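Local coordinates for protein 7beta-hydroxysteroid dehydrogenase (Collinsella aerofaciens, PDB 5FYD) that catalyses the NADPH-dependent reduction of the 7-oxo group of 7-oxolithocholate to yield ursodeoxycholate, working as a homodimer of the short-chain dehydrogenase/reductase family, at residues G11-A16 with K22-K27; M85-Y90 with E220-L225; L94-K99 with W105-A110; K121-Y126 with K165-V170. One frame throughout, in Å; residues are numbered along the deposited sequence.

How the contacts relate
The four contacts are built round the Rossmann-fold parallel sheet of this short-chain dehydrogenase. Contacts 1 and 2, with centres about 10 Å apart, use the neighbouring strands 10-14 and 85-90, and their helices 19-30 and 214-224 also pack on each other. Contact 4, its centre about 13 Å from that of contact 2, lies across the sheet from them, where M88 of strand 85-90 meets C122 and Y126. Contact 3 lies on the same helix 105-132 as contact 4, but at its start, the two centres about 23 Å apart, near the NADP site and the second subunit. Along the chain contacts 1, 3 and 4 follow in series, and contact 2 spans the last two, tying a late helix back to the sheet.

Contact 1: G11-A16 with K22-K27; sequences GLILGA and KAFCEK
I13 on strand 10-14 packs against F24 and C25 of helix 19-30, a buried apolar contact between the first strand in the chain and the helix that follows it. CD1, CG1 and CG2 of I13 share the two partners. Its CD1 meets F24 CB at 3.7 Å, the two side chains crossing at about a right angle, while CG1 lies 3.8 Å from C25 SG. Chi1 (-51°) sets CG1 beside the backbone N and so against that sulfur; I13 CB, 3.9 Å from C25 SG, is placed by the backbone. A16 adds a second prop, its CB standing 3.8 Å from the same SG, so the thiol is wedged between strand end and turn. This is the first half of the beta-alpha-beta unit of the Rossmann fold, completed by strand 34-39, and the turn and first helical residues between the segments, T17 to G21, bind NADP(+). G15 opens that turn with backbone angles (108°/67°) that call for glycine. Cutting I13 back to an alanine would probably open a gap facing F24 CB and cost C25 SG the cover that CG1 gives it. The I13 side chain also touches F87 of the adjacent strand 85-90.

Contact 2: M85-Y90 with E220-L225; sequences MGFMSY and EAFEKL
The backbones of strand 85-90 and the end of helix 214-224 stay well apart where F87 and F222 bridge them: the closest CA atoms, those of F87 and L225, are 11.4 Å from each other. Long aromatic side chains span the distance, arriving from opposite directions. F87 swings its ring away from the strand with CG anti to the backbone N (chi1 -178°), and its CZ comes within 3.6 Å of F222 CZ. F87 CE1 is nearly as near, 3.7 Å from the same F222 CZ. The rings meet obliquely, their planes inclined at 31° and their centroids 5.4 Å apart. In the Rossmann fold strand 85-90 is the central one of the parallel sheet, and its side chains alternate between the two faces. F87 turns to the face holding helices 19-30 and 214-224, where I13 touches its ring and F24, K27 and I28 touch F222; M88 points to the opposite face, onto C122 and Y126. One turn along the helix, K224 NZ forms a salt bridge of 2.6 Å with E220 OE2, approaching by the anti lone pair of that oxygen. The same carboxylate oxygen also pairs with K238, which belongs to the C-terminal region that the enzyme needs for activity, while E220 OE1 is bonded to G234 N.

Contact 3: L94-K99 with W105-A110; sequences LHSFGK and WEKHEA
The loop that follows strand 85-90 lays L94 and S96 against K107 and A110 at the start of the long helix 105-132, a surface contact. L94 CD2 sits 3.8 Å from A110 CB, a methyl-to-methyl touch at one end of the patch. At the other end the S96 side chain lies alongside the lysine methylenes: S96 OG is 3.3 Å from K107 CE and 3.7 Å from K107 CG, and S96 CB is 3.5 Å from K107 CE. K107 manages this by folding, bent at chi2 (66°) and chi3, which lays CG, CD and CE along the serine, CE closest. In short-chain dehydrogenases this loop borders the active site, and here H95 stacks on the ring of Y156, the probable proton acceptor, and packs on S196 of the second subunit. With an alanine in its place, K107 would lose everything beyond CB, and S96 would probably be left with M111 as its neighbour on this helix and a gap where CE lay. W105 also bonds along the first turn of the helix, its NE1 donating to E109 OE1 at 2.8 Å, nearly in the indole plane, with H108 CB over one face of the ring.

Contact 4: K121-Y126 with K165-V170; sequences KCFHHY and KMTEAV
F123 carries this contact, driving its ring from helix 105-132 into the side of helix 154-173, where V170, T167 and M166 receive it. The ring's far end lies against the valine: F123 CZ is 3.6 Å from V170 CB and 3.7 Å from V170 CG1, the two side chains approaching from opposite directions. One corner round, F123 CE2 is 3.7 Å from T167 OG1. M166 closes the ring from its edge, near the ring plane, with CG 4.0 Å from F123 CE2. The phenylalanine CG stands anti to the backbone N (chi1 -161°), which sends the ring across the gap between helices whose axes are 12.2 Å apart and run almost parallel, at 14°. Two helices side by side on one face of a parallel sheet is the Rossmann arrangement, and strand 179-186 lies beneath, with V181 touching both F123 and T167. The threonine hydroxyl is held by I163 O, one turn back, and by N140 ND2 of strand 136-143. Nearer the start of helix 154-173 sit Y156, the probable proton acceptor, and K160, which as in relatives probably lowers its pKa. On the far flank K165 NZ makes a 2.8 Å salt bridge to E168 OE1.

Contact 1: G11-A16 with K22-K27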
loop_
_atom_site.group_PDB
_atom_site.type_symbol
_atom_site.label_atom_id
_atom_site.label_comp_id
_atom_site.label_asym_id
_atom_site.label_seq_id
_atom_site.Cartn_x
_atom_site.Cartn_y
_atom_site.Cartn_z
ATOM N N GLY A 11 -3.657 -11.947 26.871
ATOM C CA GLY A 11 -4.430 -11.264 25.831
ATOM C C GLY A 11 -4.059 -11.813 24.471
ATOM O O GLY A 11 -2.914 -12.193 24.233
ATOM N N LEU A 12 -5.041 -11.853 23.581
ATOM C CA LEU A 12 -4.930 -12.485 22.282
ATOM C C LEU A 12 -5.115 -11.420 21.241
ATOM O O LEU A 12 -6.197 -10.807 21.150
ATOM C CB LEU A 12 -6.021 -13.542 22.158
ATOM C CG LEU A 12 -6.230 -14.246 20.834
ATOM C CD1 LEU A 12 -4.973 -14.951 20.366
ATOM C CD2 LEU A 12 -7.363 -15.226 20.956
ATOM N N ILE A 13 -4.082 -11.191 20.442
ATOM C CA ILE A 13 -4.160 -10.249 19.356
ATOM C C ILE A 13 -4.191 -11.016 18.041
ATOM O O ILE A 13 -3.200 -11.653 17.644
ATOM C CB ILE A 13 -2.970 -9.261 19.365
ATOM C CG1 ILE A 13 -2.799 -8.629 20.768
ATOM C CG2 ILE A 13 -3.127 -8.210 18.271
ATOM C CD1 ILE A 13 -4.051 -8.017 21.361
ATOM N N LEU A 14 -5.326 -10.929 17.357
ATOM C CA LEU A 14 -5.555 -11.670 16.114
ATOM C C LEU A 14 -5.250 -10.742 14.938
ATOM O O LEU A 14 -6.096 -9.929 14.516
ATOM C CB LEU A 14 -6.979 -12.212 16.071
ATOM C CG LEU A 14 -7.255 -13.159 17.238
ATOM C CD1 LEU A 14 -8.707 -13.197 17.669
ATOM C CD2 LEU A 14 -6.713 -14.540 16.871
ATOM N N GLY A 15 -4.019 -10.842 14.427
ATOM C CA GLY A 15 -3.509 -9.958 13.394
ATOM C C GLY A 15 -2.490 -9.019 13.997
ATOM O O GLY A 15 -2.712 -7.813 14.046
ATOM N N ALA A 16 -1.356 -9.575 14.425
ATOM C CA ALA A 16 -0.473 -8.900 15.368
ATOM C C ALA A 16 0.735 -8.172 14.789
ATOM O O ALA A 16 1.407 -7.474 15.533
ATOM C CB ALA A 16 0.001 -9.893 16.403
ATOM N N LYS A 22 0.332 -4.582 16.170
ATOM C CA LYS A 22 1.517 -4.403 16.956
ATOM C C LYS A 22 1.271 -3.472 18.138
ATOM O O LYS A 22 1.735 -3.711 19.245
ATOM C CB LYS A 22 2.629 -3.884 16.070
ATOM C CG LYS A 22 3.914 -3.656 16.823
ATOM C CD LYS A 22 5.071 -3.373 15.894
ATOM C CE LYS A 22 6.207 -2.824 16.723
ATOM N NZ LYS A 22 7.405 -2.553 15.903
ATOM N N ALA A 23 0.534 -2.402 17.903
ATOM C CA ALA A 23 0.266 -1.462 18.976
ATOM C C ALA A 23 -0.631 -2.073 20.060
ATOM O O ALA A 23 -0.475 -1.760 21.237
ATOM C CB ALA A 23 -0.330 -0.182 18.423
ATOM N N PHE A 24 -1.560 -2.960 19.667
ATOM C CA PHE A 24 -2.330 -3.712 20.677
ATOM C C PHE A 24 -1.415 -4.590 21.544
ATOM O O PHE A 24 -1.574 -4.657 22.768
ATOM C CB PHE A 24 -3.446 -4.566 20.043
ATOM C CG PHE A 24 -4.764 -3.844 19.896
ATOM C CD1 PHE A 24 -5.531 -3.555 21.020
ATOM C CD2 PHE A 24 -5.220 -3.421 18.649
ATOM C CE1 PHE A 24 -6.717 -2.869 20.902
ATOM C CE2 PHE A 24 -6.414 -2.746 18.518
ATOM C CZ PHE A 24 -7.162 -2.478 19.649
ATOM N N CYS A 25 -0.463 -5.274 20.913
ATOM C CA CYS A 25 0.466 -6.147 21.651
ATOM C C CYS A 25 1.243 -5.331 22.676
ATOM O O CYS A 25 1.345 -5.709 23.849
ATOM C CB CYS A 25 1.459 -6.832 20.715
ATOM S SG CYS A 25 0.728 -8.064 19.595
ATOM N N GLU A 26 1.761 -4.194 22.228
ATOM C CA GLU A 26 2.569 -3.341 23.111
ATOM C C GLU A 26 1.732 -2.788 24.249
ATOM O O GLU A 26 2.181 -2.764 25.390
ATOM C CB GLU A 26 3.248 -2.213 22.325
ATOM C CG GLU A 26 4.224 -2.716 21.284
ATOM C CD GLU A 26 4.637 -1.652 20.267
ATOM O OE1 GLU A 26 3.902 -0.669 20.051
ATOM O OE2 GLU A 26 5.696 -1.822 19.659
ATOM N N LYS A 27 0.501 -2.359 23.952
ATOM C CA LYS A 27 -0.379 -1.775 24.975
ATOM C C LYS A 27 -0.749 -2.798 26.069
ATOM O O LYS A 27 -0.635 -2.499 27.267
ATOM C CB LYS A 27 -1.637 -1.170 24.347
ATOM C CG LYS A 27 -2.586 -0.500 25.324
ATOM C CD LYS A 27 -2.011 0.748 25.982
ATOM C CE LYS A 27 -3.105 1.545 26.682
ATOM N NZ LYS A 27 -2.720 2.968 26.888
#

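Contact 2: M85-Y90 with E220-L225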
loop_
_atom_site.group_PDB
_atom_site.type_symbol
_atom_site.label_atom_id
_atom_site.label_comp_id
_atom_site.label_asym_id
_atom_site.label_seq_id
_atom_site.Cartn_x
_atom_site.Cartn_y
_atom_site.Cartn_z
ATOM N N MET A 85 -7.482 -16.411 30.101
ATOM C CA MET A 85 -7.669 -15.397 29.048
ATOM C C MET A 85 -8.360 -14.166 29.627
ATOM O O MET A 85 -9.381 -14.272 30.333
ATOM C CB MET A 85 -8.502 -15.955 27.890
ATOM C CG MET A 85 -7.883 -17.169 27.196
ATOM S SD MET A 85 -6.254 -16.849 26.522
ATOM C CE MET A 85 -6.535 -15.475 25.396
ATOM N N GLY A 86 -7.796 -13.001 29.337
ATOM C CA GLY A 86 -8.409 -11.724 29.749
ATOM C C GLY A 86 -8.837 -10.787 28.628
ATOM O O GLY A 86 -9.681 -9.909 28.848
ATOM N N PHE A 87 -8.266 -10.956 27.435
ATOM C CA PHE A 87 -8.449 -9.971 26.374
ATOM C C PHE A 87 -8.396 -10.613 25.010
ATOM O O PHE A 87 -7.617 -11.532 24.795
ATOM C CB PHE A 87 -7.360 -8.895 26.448
ATOM C CG PHE A 87 -7.494 -7.825 25.421
ATOM C CD1 PHE A 87 -8.401 -6.783 25.609
ATOM C CD2 PHE A 87 -6.708 -7.823 24.282
ATOM C CE1 PHE A 87 -8.541 -5.784 24.659
ATOM C CE2 PHE A 87 -6.833 -6.817 23.337
ATOM C CZ PHE A 87 -7.746 -5.789 23.525
ATOM N N MET A 88 -9.233 -10.123 24.106
ATOM C CA MET A 88 -9.132 -10.469 22.690
ATOM C C MET A 88 -9.314 -9.219 21.847
ATOM O O MET A 88 -10.153 -8.377 22.162
ATOM C CB MET A 88 -10.186 -11.515 22.284
ATOM C CG MET A 88 -10.038 -12.063 20.864
ATOM S SD MET A 88 -11.574 -12.804 20.214
ATOM C CE MET A 88 -12.390 -11.373 19.568
ATOM N N SER A 89 -8.523 -9.099 20.784
ATOM C CA SER A 89 -8.777 -8.094 19.743
ATOM C C SER A 89 -8.691 -8.750 18.377
ATOM O O SER A 89 -7.669 -9.366 18.070
ATOM C CB SER A 89 -7.786 -6.930 19.788
ATOM O OG SER A 89 -8.024 -6.025 18.742
ATOM N N TYR A 90 -9.735 -8.577 17.562
ATOM C CA TYR A 90 -9.686 -8.974 16.168
ATOM C C TYR A 90 -9.293 -7.775 15.313
ATOM O O TYR A 90 -10.062 -6.814 15.201
ATOM C CB TYR A 90 -11.004 -9.572 15.698
ATOM C CG TYR A 90 -10.810 -10.420 14.469
ATOM C CD1 TYR A 90 -10.400 -11.734 14.604
ATOM C CD2 TYR A 90 -10.993 -9.924 13.201
ATOM C CE1 TYR A 90 -10.198 -12.550 13.524
ATOM C CE2 TYR A 90 -10.791 -10.729 12.092
ATOM C CZ TYR A 90 -10.383 -12.057 12.257
ATOM O OH TYR A 90 -10.161 -12.913 11.175
ATOM N N GLU A 220 -6.957 5.475 22.544
ATOM C CA GLU A 220 -8.357 5.886 22.650
ATOM C C GLU A 220 -9.282 4.696 22.954
ATOM O O GLU A 220 -10.156 4.791 23.811
ATOM C CB GLU A 220 -8.828 6.611 21.391
ATOM C CG GLU A 220 -10.259 7.083 21.528
ATOM C CD GLU A 220 -10.725 7.988 20.395
ATOM O OE1 GLU A 220 -9.995 8.204 19.408
ATOM O OE2 GLU A 220 -11.855 8.478 20.509
ATOM N N ALA A 221 -9.068 3.567 22.275
ATOM C CA ALA A 221 -9.873 2.369 22.553
ATOM C C ALA A 221 -9.790 1.940 24.037
ATOM O O ALA A 221 -10.806 1.610 24.659
ATOM C CB ALA A 221 -9.442 1.219 21.652
ATOM N N PHE A 222 -8.596 1.942 24.608
ATOM C CA PHE A 222 -8.481 1.518 25.993
ATOM C C PHE A 222 -9.030 2.569 26.971
ATOM O O PHE A 222 -9.563 2.198 27.999
ATOM C CB PHE A 222 -7.066 1.098 26.352
ATOM C CG PHE A 222 -6.757 -0.314 25.961
ATOM C CD1 PHE A 222 -7.143 -1.380 26.756
ATOM C CD2 PHE A 222 -6.138 -0.584 24.754
ATOM C CE1 PHE A 222 -6.876 -2.695 26.371
ATOM C CE2 PHE A 222 -5.873 -1.895 24.367
ATOM C CZ PHE A 222 -6.228 -2.950 25.185
ATOM N N GLU A 223 -8.919 3.851 26.634
ATOM C CA GLU A 223 -9.516 4.917 27.457
ATOM C C GLU A 223 -11.031 4.752 27.569
ATOM O O GLU A 223 -11.590 4.981 28.626
ATOM C CB GLU A 223 -9.138 6.303 26.921
ATOM C CG GLU A 223 -7.719 6.684 27.349
ATOM C CD GLU A 223 -7.216 8.014 26.792
ATOM O OE1 GLU A 223 -8.045 8.814 26.280
ATOM O OE2 GLU A 223 -5.980 8.248 26.866
ATOM N N LYS A 224 -11.672 4.281 26.500
ATOM C CA LYS A 224 -13.135 4.161 26.447
ATOM C C LYS A 224 -13.693 2.759 26.735
ATOM O O LYS A 224 -14.908 2.581 26.837
ATOM C CB LYS A 224 -13.620 4.710 25.106
ATOM C CG LYS A 224 -13.360 6.218 25.049
ATOM C CD LYS A 224 -13.704 6.830 23.712
ATOM C CE LYS A 224 -13.524 8.337 23.795
ATOM N NZ LYS A 224 -13.580 8.959 22.462
ATOM N N LEU A 225 -12.806 1.779 26.913
ATOM C CA LEU A 225 -13.203 0.406 27.176
ATOM C C LEU A 225 -13.989 0.327 28.480
ATOM O O LEU A 225 -13.521 0.805 29.507
ATOM C CB LEU A 225 -11.971 -0.503 27.277
ATOM C CG LEU A 225 -12.237 -1.967 27.540
ATOM C CD1 LEU A 225 -13.103 -2.634 26.474
ATOM C CD2 LEU A 225 -10.909 -2.683 27.739
#

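Contact 3: L94-K99 with W105-A110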
loop_
_atom_site.group_PDB
_atom_site.type_symbol
_atom_site.label_atom_id
_atom_site.label_comp_id
_atom_site.label_asym_id
_atom_site.label_seq_id
_atom_site.Cartn_x
_atom_site.Cartn_y
_atom_site.Cartn_z
ATOM N N LEU A 94 -8.845 -8.235 5.301
ATOM C CA LEU A 94 -8.449 -8.521 3.934
ATOM C C LEU A 94 -9.399 -7.790 3.019
ATOM O O LEU A 94 -10.617 -7.915 3.137
ATOM C CB LEU A 94 -8.457 -10.025 3.647
ATOM C CG LEU A 94 -8.012 -10.452 2.246
ATOM C CD1 LEU A 94 -6.596 -10.008 1.927
ATOM C CD2 LEU A 94 -8.164 -11.955 2.064
ATOM N N HIS A 95 -8.828 -7.033 2.095
ATOM C CA HIS A 95 -9.619 -6.384 1.058
ATOM C C HIS A 95 -8.914 -6.541 -0.273
ATOM O O HIS A 95 -7.754 -6.940 -0.341
ATOM C CB HIS A 95 -9.924 -4.920 1.402
ATOM C CG HIS A 95 -8.766 -4.158 1.979
ATOM N ND1 HIS A 95 -7.771 -3.612 1.198
ATOM C CD2 HIS A 95 -8.471 -3.815 3.259
ATOM C CE1 HIS A 95 -6.908 -2.971 1.969
ATOM N NE2 HIS A 95 -7.303 -3.088 3.225
ATOM N N SER A 96 -9.646 -6.278 -1.333
ATOM C CA SER A 96 -9.141 -6.542 -2.667
ATOM C C SER A 96 -9.855 -5.644 -3.639
ATOM O O SER A 96 -11.068 -5.712 -3.767
ATOM C CB SER A 96 -9.376 -8.001 -3.025
ATOM O OG SER A 96 -8.699 -8.308 -4.229
ATOM N N PHE A 97 -9.088 -4.803 -4.323
ATOM C CA PHE A 97 -9.637 -3.867 -5.272
ATOM C C PHE A 97 -10.317 -4.601 -6.426
ATOM O O PHE A 97 -9.802 -5.594 -6.931
ATOM C CB PHE A 97 -8.540 -2.936 -5.818
ATOM C CG PHE A 97 -8.976 -2.129 -7.007
ATOM C CD1 PHE A 97 -9.780 -1.009 -6.844
ATOM C CD2 PHE A 97 -8.595 -2.496 -8.293
ATOM C CE1 PHE A 97 -10.209 -0.268 -7.943
ATOM C CE2 PHE A 97 -9.012 -1.751 -9.394
ATOM C CZ PHE A 97 -9.821 -0.644 -9.218
ATOM N N GLY A 98 -11.472 -4.090 -6.821
ATOM C CA GLY A 98 -12.201 -4.562 -7.982
ATOM C C GLY A 98 -13.684 -4.456 -7.784
ATOM O O GLY A 98 -14.174 -4.577 -6.649
ATOM N N LYS A 99 -14.418 -4.221 -8.872
ATOM C CA LYS A 99 -15.862 -4.390 -8.861
ATOM C C LYS A 99 -16.170 -5.828 -8.462
ATOM O O LYS A 99 -15.322 -6.741 -8.637
ATOM C CB LYS A 99 -16.490 -4.118 -10.224
ATOM C CG LYS A 99 -16.348 -2.688 -10.727
ATOM C CD LYS A 99 -17.341 -2.410 -11.828
ATOM C CE LYS A 99 -17.249 -0.982 -12.322
ATOM N NZ LYS A 99 -18.250 -0.729 -13.398
ATOM N N TRP A 105 -14.380 -15.742 -7.181
ATOM C CA TRP A 105 -15.007 -16.253 -5.975
ATOM C C TRP A 105 -13.987 -16.655 -4.902
ATOM O O TRP A 105 -14.214 -16.361 -3.722
ATOM C CB TRP A 105 -16.040 -17.388 -6.225
ATOM C CG TRP A 105 -16.563 -17.786 -4.936
ATOM C CD1 TRP A 105 -16.204 -18.868 -4.206
ATOM C CD2 TRP A 105 -17.401 -16.999 -4.114
ATOM N NE1 TRP A 105 -16.793 -18.822 -2.972
ATOM C CE2 TRP A 105 -17.541 -17.671 -2.894
ATOM C CE3 TRP A 105 -18.060 -15.789 -4.299
ATOM C CZ2 TRP A 105 -18.322 -17.163 -1.845
ATOM C CZ3 TRP A 105 -18.839 -15.292 -3.268
ATOM C CH2 TRP A 105 -18.944 -15.962 -2.061
ATOM N N GLU A 106 -12.893 -17.328 -5.297
ATOM C CA GLU A 106 -11.869 -17.750 -4.331
ATOM C C GLU A 106 -11.418 -16.569 -3.450
ATOM O O GLU A 106 -11.248 -16.737 -2.257
ATOM C CB GLU A 106 -10.665 -18.407 -5.049
ATOM C CG GLU A 106 -9.847 -17.427 -5.888
ATOM C CD GLU A 106 -8.704 -18.046 -6.657
ATOM O OE1 GLU A 106 -7.954 -18.859 -6.058
ATOM O OE2 GLU A 106 -8.536 -17.685 -7.858
ATOM N N LYS A 107 -11.263 -15.380 -4.047
ATOM C CA LYS A 107 -10.857 -14.170 -3.311
ATOM C C LYS A 107 -11.990 -13.634 -2.444
ATOM O O LYS A 107 -11.757 -13.225 -1.318
ATOM C CB LYS A 107 -10.336 -13.086 -4.261
ATOM C CG LYS A 107 -9.771 -11.829 -3.578
ATOM C CD LYS A 107 -8.496 -12.131 -2.777
ATOM C CE LYS A 107 -7.507 -10.977 -2.779
ATOM N NZ LYS A 107 -6.130 -11.422 -2.426
ATOM N N HIS A 108 -13.213 -13.630 -2.960
ATOM C CA HIS A 108 -14.378 -13.301 -2.132
ATOM C C HIS A 108 -14.481 -14.191 -0.898
ATOM O O HIS A 108 -14.774 -13.722 0.199
ATOM C CB HIS A 108 -15.684 -13.372 -2.923
ATOM C CG HIS A 108 -15.912 -12.206 -3.839
ATOM N ND1 HIS A 108 -16.049 -10.915 -3.386
ATOM C CD2 HIS A 108 -16.056 -12.144 -5.184
ATOM C CE1 HIS A 108 -16.255 -10.106 -4.408
ATOM N NE2 HIS A 108 -16.302 -10.834 -5.505
ATOM N N GLU A 109 -14.223 -15.480 -1.087
ATOM C CA GLU A 109 -14.326 -16.394 0.028
ATOM C C GLU A 109 -13.203 -16.147 1.029
ATOM O O GLU A 109 -13.418 -16.255 2.237
ATOM C CB GLU A 109 -14.371 -17.855 -0.428
ATOM C CG GLU A 109 -14.687 -18.787 0.733
ATOM C CD GLU A 109 -15.361 -20.095 0.351
ATOM O OE1 GLU A 109 -16.167 -20.140 -0.595
ATOM O OE2 GLU A 109 -15.096 -21.081 1.049
ATOM N N ALA A 110 -12.015 -15.810 0.531
ATOM C CA ALA A 110 -10.899 -15.459 1.402
ATOM C C ALA A 110 -11.298 -14.269 2.280
ATOM O O ALA A 110 -11.052 -14.266 3.477
ATOM C CB ALA A 110 -9.649 -15.130 0.600
#

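Contact 4: K121-Y126 with K165-V170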
loop_
_atom_site.group_PDB
_atom_site.type_symbol
_atom_site.label_atom_id
_atom_site.label_comp_id
_atom_site.label_asym_id
_atom_site.label_seq_id
_atom_site.Cartn_x
_atom_site.Cartn_y
_atom_site.Cartn_z
ATOM N N LYS A 121 -15.921 -16.855 14.623
ATOM C CA LYS A 121 -15.483 -18.036 15.368
ATOM C C LYS A 121 -14.695 -17.608 16.596
ATOM O O LYS A 121 -14.950 -18.090 17.705
ATOM C CB LYS A 121 -14.622 -18.962 14.490
ATOM C CG LYS A 121 -15.423 -19.769 13.479
ATOM C CD LYS A 121 -14.508 -20.710 12.710
ATOM C CE LYS A 121 -15.310 -21.748 11.945
ATOM N NZ LYS A 121 -14.364 -22.750 11.367
ATOM N N CYS A 122 -13.755 -16.685 16.390
ATOM C CA CYS A 122 -12.928 -16.211 17.486
ATOM C C CYS A 122 -13.772 -15.457 18.489
ATOM O O CYS A 122 -13.666 -15.698 19.688
ATOM C CB CYS A 122 -11.776 -15.353 16.976
ATOM S SG CYS A 122 -10.521 -16.307 16.110
ATOM N N PHE A 123 -14.607 -14.538 18.013
ATOM C CA PHE A 123 -15.424 -13.710 18.917
ATOM C C PHE A 123 -16.331 -14.607 19.766
ATOM O O PHE A 123 -16.425 -14.430 20.973
ATOM C CB PHE A 123 -16.277 -12.759 18.102
ATOM C CG PHE A 123 -16.843 -11.555 18.834
ATOM C CD1 PHE A 123 -16.460 -11.154 20.111
ATOM C CD2 PHE A 123 -17.758 -10.760 18.140
ATOM C CE1 PHE A 123 -17.023 -10.032 20.695
ATOM C CE2 PHE A 123 -18.297 -9.627 18.696
ATOM C CZ PHE A 123 -17.927 -9.258 19.980
ATOM N N HIS A 124 -16.936 -15.599 19.118
ATOM C CA HIS A 124 -17.834 -16.528 19.806
ATOM C C HIS A 124 -17.101 -17.353 20.859
ATOM O O HIS A 124 -17.540 -17.455 21.992
ATOM C CB HIS A 124 -18.483 -17.465 18.795
ATOM C CG HIS A 124 -19.376 -18.492 19.406
ATOM N ND1 HIS A 124 -19.032 -19.819 19.482
ATOM C CD2 HIS A 124 -20.610 -18.387 19.954
ATOM C CE1 HIS A 124 -20.026 -20.497 20.037
ATOM N NE2 HIS A 124 -20.990 -19.649 20.332
ATOM N N HIS A 125 -15.972 -17.919 20.466
ATOM C CA HIS A 125 -15.222 -18.818 21.334
ATOM C C HIS A 125 -14.747 -18.083 22.592
ATOM O O HIS A 125 -14.999 -18.539 23.721
ATOM C CB HIS A 125 -14.084 -19.389 20.529
ATOM C CG HIS A 125 -13.210 -20.323 21.282
ATOM N ND1 HIS A 125 -13.359 -21.689 21.220
ATOM C CD2 HIS A 125 -12.144 -20.091 22.075
ATOM C CE1 HIS A 125 -12.443 -22.257 21.983
ATOM N NE2 HIS A 125 -11.680 -21.311 22.491
ATOM N N TYR A 126 -14.127 -16.915 22.409
ATOM C CA TYR A 126 -13.615 -16.163 23.557
ATOM C C TYR A 126 -14.720 -15.490 24.350
ATOM O O TYR A 126 -14.588 -15.376 25.576
ATOM C CB TYR A 126 -12.437 -15.258 23.165
ATOM C CG TYR A 126 -11.289 -16.131 22.724
ATOM C CD1 TYR A 126 -10.500 -16.797 23.651
ATOM C CD2 TYR A 126 -11.045 -16.351 21.382
ATOM C CE1 TYR A 126 -9.488 -17.657 23.249
ATOM C CE2 TYR A 126 -10.045 -17.207 20.969
ATOM C CZ TYR A 126 -9.264 -17.863 21.898
ATOM O OH TYR A 126 -8.249 -18.722 21.500
ATOM N N LYS A 165 -21.311 -4.022 13.449
ATOM C CA LYS A 165 -22.646 -4.281 13.984
ATOM C C LYS A 165 -22.698 -5.479 14.939
ATOM O O LYS A 165 -23.448 -5.447 15.932
ATOM C CB LYS A 165 -23.680 -4.405 12.867
ATOM C CG LYS A 165 -23.862 -3.144 12.025
ATOM C CD LYS A 165 -24.408 -1.960 12.799
ATOM C CE LYS A 165 -23.910 -0.636 12.234
ATOM N NZ LYS A 165 -24.224 0.457 13.149
ATOM N N MET A 166 -21.919 -6.527 14.666
ATOM C CA MET A 166 -21.846 -7.653 15.586
ATOM C C MET A 166 -21.281 -7.193 16.921
ATOM O O MET A 166 -21.777 -7.562 17.974
ATOM C CB MET A 166 -20.987 -8.792 15.031
ATOM C CG MET A 166 -21.082 -10.069 15.878
ATOM S SD MET A 166 -22.730 -10.799 15.646
ATOM C CE MET A 166 -22.889 -11.843 17.076
ATOM N N THR A 167 -20.202 -6.399 16.880
ATOM C CA THR A 167 -19.537 -5.978 18.118
ATOM C C THR A 167 -20.391 -4.978 18.885
ATOM O O THR A 167 -20.441 -5.032 20.114
ATOM C CB THR A 167 -18.125 -5.453 17.855
ATOM O OG1 THR A 167 -17.394 -6.435 17.118
ATOM C CG2 THR A 167 -17.388 -5.181 19.165
ATOM N N GLU A 168 -21.089 -4.098 18.172
ATOM C CA GLU A 168 -22.013 -3.158 18.820
ATOM C C GLU A 168 -23.070 -3.914 19.604
ATOM O O GLU A 168 -23.351 -3.577 20.744
ATOM C CB GLU A 168 -22.675 -2.220 17.810
ATOM C CG GLU A 168 -21.729 -1.172 17.221
ATOM C CD GLU A 168 -22.396 -0.226 16.242
ATOM O OE1 GLU A 168 -23.332 -0.627 15.523
ATOM O OE2 GLU A 168 -21.980 0.950 16.162
ATOM N N ALA A 169 -23.624 -4.952 18.985
ATOM C CA ALA A 169 -24.656 -5.778 19.630
ATOM C C ALA A 169 -24.133 -6.414 20.900
ATOM O O ALA A 169 -24.758 -6.287 21.961
ATOM C CB ALA A 169 -25.144 -6.838 18.674
ATOM N N VAL A 170 -22.968 -7.038 20.800
ATOM C CA VAL A 170 -22.352 -7.742 21.930
ATOM C C VAL A 170 -21.916 -6.764 23.024
ATOM O O VAL A 170 -22.049 -7.072 24.219
ATOM C CB VAL A 170 -21.183 -8.652 21.468
ATOM C CG1 VAL A 170 -20.432 -9.259 22.645
ATOM C CG2 VAL A 170 -21.702 -9.750 20.566
#